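Long-range contact in T9SS C-terminal target domain-containing protein (PDB 5JVK), which is a family 39 glycoside hydrolase of a gut Bacteroides, probably cleaving O-glycosidic bonds within carbohydrate chains: residues A[219-225]-A[256-260]. Residues are numbered along the deposited sequence; the frame is centred on the assembly and turned at random.
Sequences ELWNEPN and GGGSG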
loop_
_atom_site.group_PDB
_atom_site.type_symbol
_atom_site.label_atom_id
_atom_site.label_comp_id
_atom_site.label_asym_id
_atom_site.label_seq_id
_atom_site.Cartn_x
_atom_site.Cartn_y
_atom_site.Cartn_z
ATOM N N GLU A 219 5.497 6.987 -14.291
ATOM C CA GLU A 219 4.646 5.975 -14.918
ATOM C C GLU A 219 3.826 6.632 -16.020
ATOM O O GLU A 219 3.088 7.578 -15.763
ATOM C CB GLU A 219 3.731 5.338 -13.868
ATOM C CG GLU A 219 2.932 4.131 -14.346
ATOM C CD GLU A 219 2.057 3.526 -13.256
ATOM O OE1 GLU A 219 1.777 4.210 -12.247
ATOM O OE2 GLU A 219 1.639 2.359 -13.405
ATOM N N LEU A 220 3.961 6.133 -17.247
ATOM C CA LEU A 220 3.282 6.724 -18.399
ATOM C C LEU A 220 1.860 6.167 -18.518
ATOM O O LEU A 220 1.659 5.032 -18.951
ATOM C CB LEU A 220 4.106 6.499 -19.679
ATOM C CG LEU A 220 3.746 7.249 -20.975
ATOM C CD1 LEU A 220 2.409 6.802 -21.556
ATOM C CD2 LEU A 220 3.754 8.761 -20.769
ATOM N N TRP A 221 0.890 6.983 -18.107
ATOM C CA TRP A 221 -0.552 6.735 -18.269
ATOM C C TRP A 221 -1.088 5.708 -17.268
ATOM O O TRP A 221 -0.431 4.712 -16.979
ATOM C CB TRP A 221 -0.906 6.325 -19.715
ATOM C CG TRP A 221 -2.128 7.007 -20.242
ATOM C CD1 TRP A 221 -3.418 6.584 -20.130
ATOM C CD2 TRP A 221 -2.172 8.249 -20.951
ATOM N NE1 TRP A 221 -4.268 7.482 -20.733
ATOM C CE2 TRP A 221 -3.528 8.513 -21.248
ATOM C CE3 TRP A 221 -1.196 9.164 -21.370
ATOM C CZ2 TRP A 221 -3.937 9.658 -21.942
ATOM C CZ3 TRP A 221 -1.601 10.305 -22.062
ATOM C CH2 TRP A 221 -2.963 10.540 -22.338
ATOM N N ASN A 222 -2.283 5.971 -16.738
ATOM C CA ASN A 222 -2.953 5.065 -15.808
ATOM C C ASN A 222 -4.021 4.246 -16.534
ATOM O O ASN A 222 -5.013 4.798 -17.013
ATOM C CB ASN A 222 -3.600 5.845 -14.666
ATOM C CG ASN A 222 -4.263 4.935 -13.651
ATOM O OD1 ASN A 222 -3.590 4.264 -12.874
ATOM N ND2 ASN A 222 -5.584 4.895 -13.668
ATOM N N GLU A 223 -3.805 2.934 -16.599
ATOM C CA GLU A 223 -4.742 1.979 -17.201
ATOM C C GLU A 223 -5.233 2.349 -18.614
ATOM O O GLU A 223 -6.438 2.529 -18.828
ATOM C CB GLU A 223 -5.927 1.745 -16.255
ATOM C CG GLU A 223 -5.514 1.230 -14.885
ATOM C CD GLU A 223 -6.683 0.745 -14.049
ATOM O OE1 GLU A 223 -7.838 1.145 -14.316
ATOM O OE2 GLU A 223 -6.438 -0.040 -13.108
ATOM N N PRO A 224 -4.302 2.462 -19.583
ATOM C CA PRO A 224 -4.675 2.675 -20.981
ATOM C C PRO A 224 -5.146 1.375 -21.651
ATOM O O PRO A 224 -4.468 0.839 -22.533
ATOM C CB PRO A 224 -3.374 3.198 -21.601
ATOM C CG PRO A 224 -2.314 2.522 -20.809
ATOM C CD PRO A 224 -2.842 2.547 -19.403
ATOM N N ASN A 225 -6.314 0.888 -21.232
ATOM C CA ASN A 225 -6.901 -0.344 -21.770
ATOM C C ASN A 225 -7.456 -0.091 -23.175
ATOM O O ASN A 225 -7.331 -0.929 -24.069
ATOM C CB ASN A 225 -8.008 -0.851 -20.843
ATOM C CG ASN A 225 -7.474 -1.321 -19.501
ATOM O OD1 ASN A 225 -7.758 -0.727 -18.462
ATOM N ND2 ASN A 225 -6.704 -2.397 -19.518
ATOM N N GLY A 256 3.060 0.651 -19.514
ATOM C CA GLY A 256 1.957 -0.256 -19.213
ATOM C C GLY A 256 0.825 0.440 -18.491
ATOM O O GLY A 256 -0.301 0.485 -18.991
ATOM N N GLY A 257 1.124 0.970 -17.307
ATOM C CA GLY A 257 0.130 1.645 -16.485
ATOM C C GLY A 257 -0.907 0.708 -15.905
ATOM O O GLY A 257 -2.016 1.141 -15.582
ATOM N N GLY A 258 -0.551 -0.569 -15.767
ATOM C CA GLY A 258 -1.501 -1.600 -15.379
ATOM C C GLY A 258 -2.587 -1.869 -16.402
ATOM O O GLY A 258 -3.719 -2.156 -16.025
ATOM N N SER A 259 -2.247 -1.767 -17.687
ATOM C CA SER A 259 -3.179 -2.082 -18.776
ATOM C C SER A 259 -3.029 -3.555 -19.167
ATOM O O SER A 259 -2.156 -4.253 -18.642
ATOM C CB SER A 259 -2.946 -1.159 -19.981
ATOM O OG SER A 259 -1.612 -1.236 -20.447
ATOM N N GLY A 260 -3.874 -4.016 -20.088
ATOM C CA GLY A 260 -3.973 -5.434 -20.432
ATOM C C GLY A 260 -4.996 -6.161 -19.574
ATOM O O GLY A 260 -5.403 -5.664 -18.518
#
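G257 meets the loop 221-224 with bare backbone. Its CA lies 3.2 Å from W221 O in a CA-H...O contact, and its carbonyl O accepts the hydrogen bond of E223 N at 2.7 Å, bent to 148° at the hydrogen. Such a close approach, with the positive phi of G257, suits a residue without a side chain.

E223 can be followed outward from this bond. CB turns away from 256-260 yet still lies 4.0 Å from G257 O. With CG anti to the carbonyl carbon (chi1 -58°), that methylene comes 3.6 Å from G257 O and 4.0 Å from G258 O. The extended chain then leads the carboxylate to H288, just beyond strand 284-287, where OE2 accepts from ND1. Glutamate suits the place: its length spans the glycine loop and its tip supplies the acceptor.

P224, centre of an inverse gamma turn, sets CD 3.3 Å from G256 O and rests its apolar ring on S259 CB. S259 OG donates a hydrogen bond to the same G256 O at 2.6 Å, joining S259 N on one face of that carbonyl; a small hydroxyl residue can thus close the turn. E219 passes OE2 by G257 CA; its two carboxylate oxygens serve S286 and T339 (OE2) and R134 (OE1).

The two loops leave the C-terminal ends of neighbouring parallel strands 217-220 and 252-255 in a (beta/alpha)8 barrel. N222 and E223 also touch E340 on strand 335-341. Their Asn-Glu sequence after the fourth strand matches the clan GH-A signature, and E223 is thus probably the acid/base.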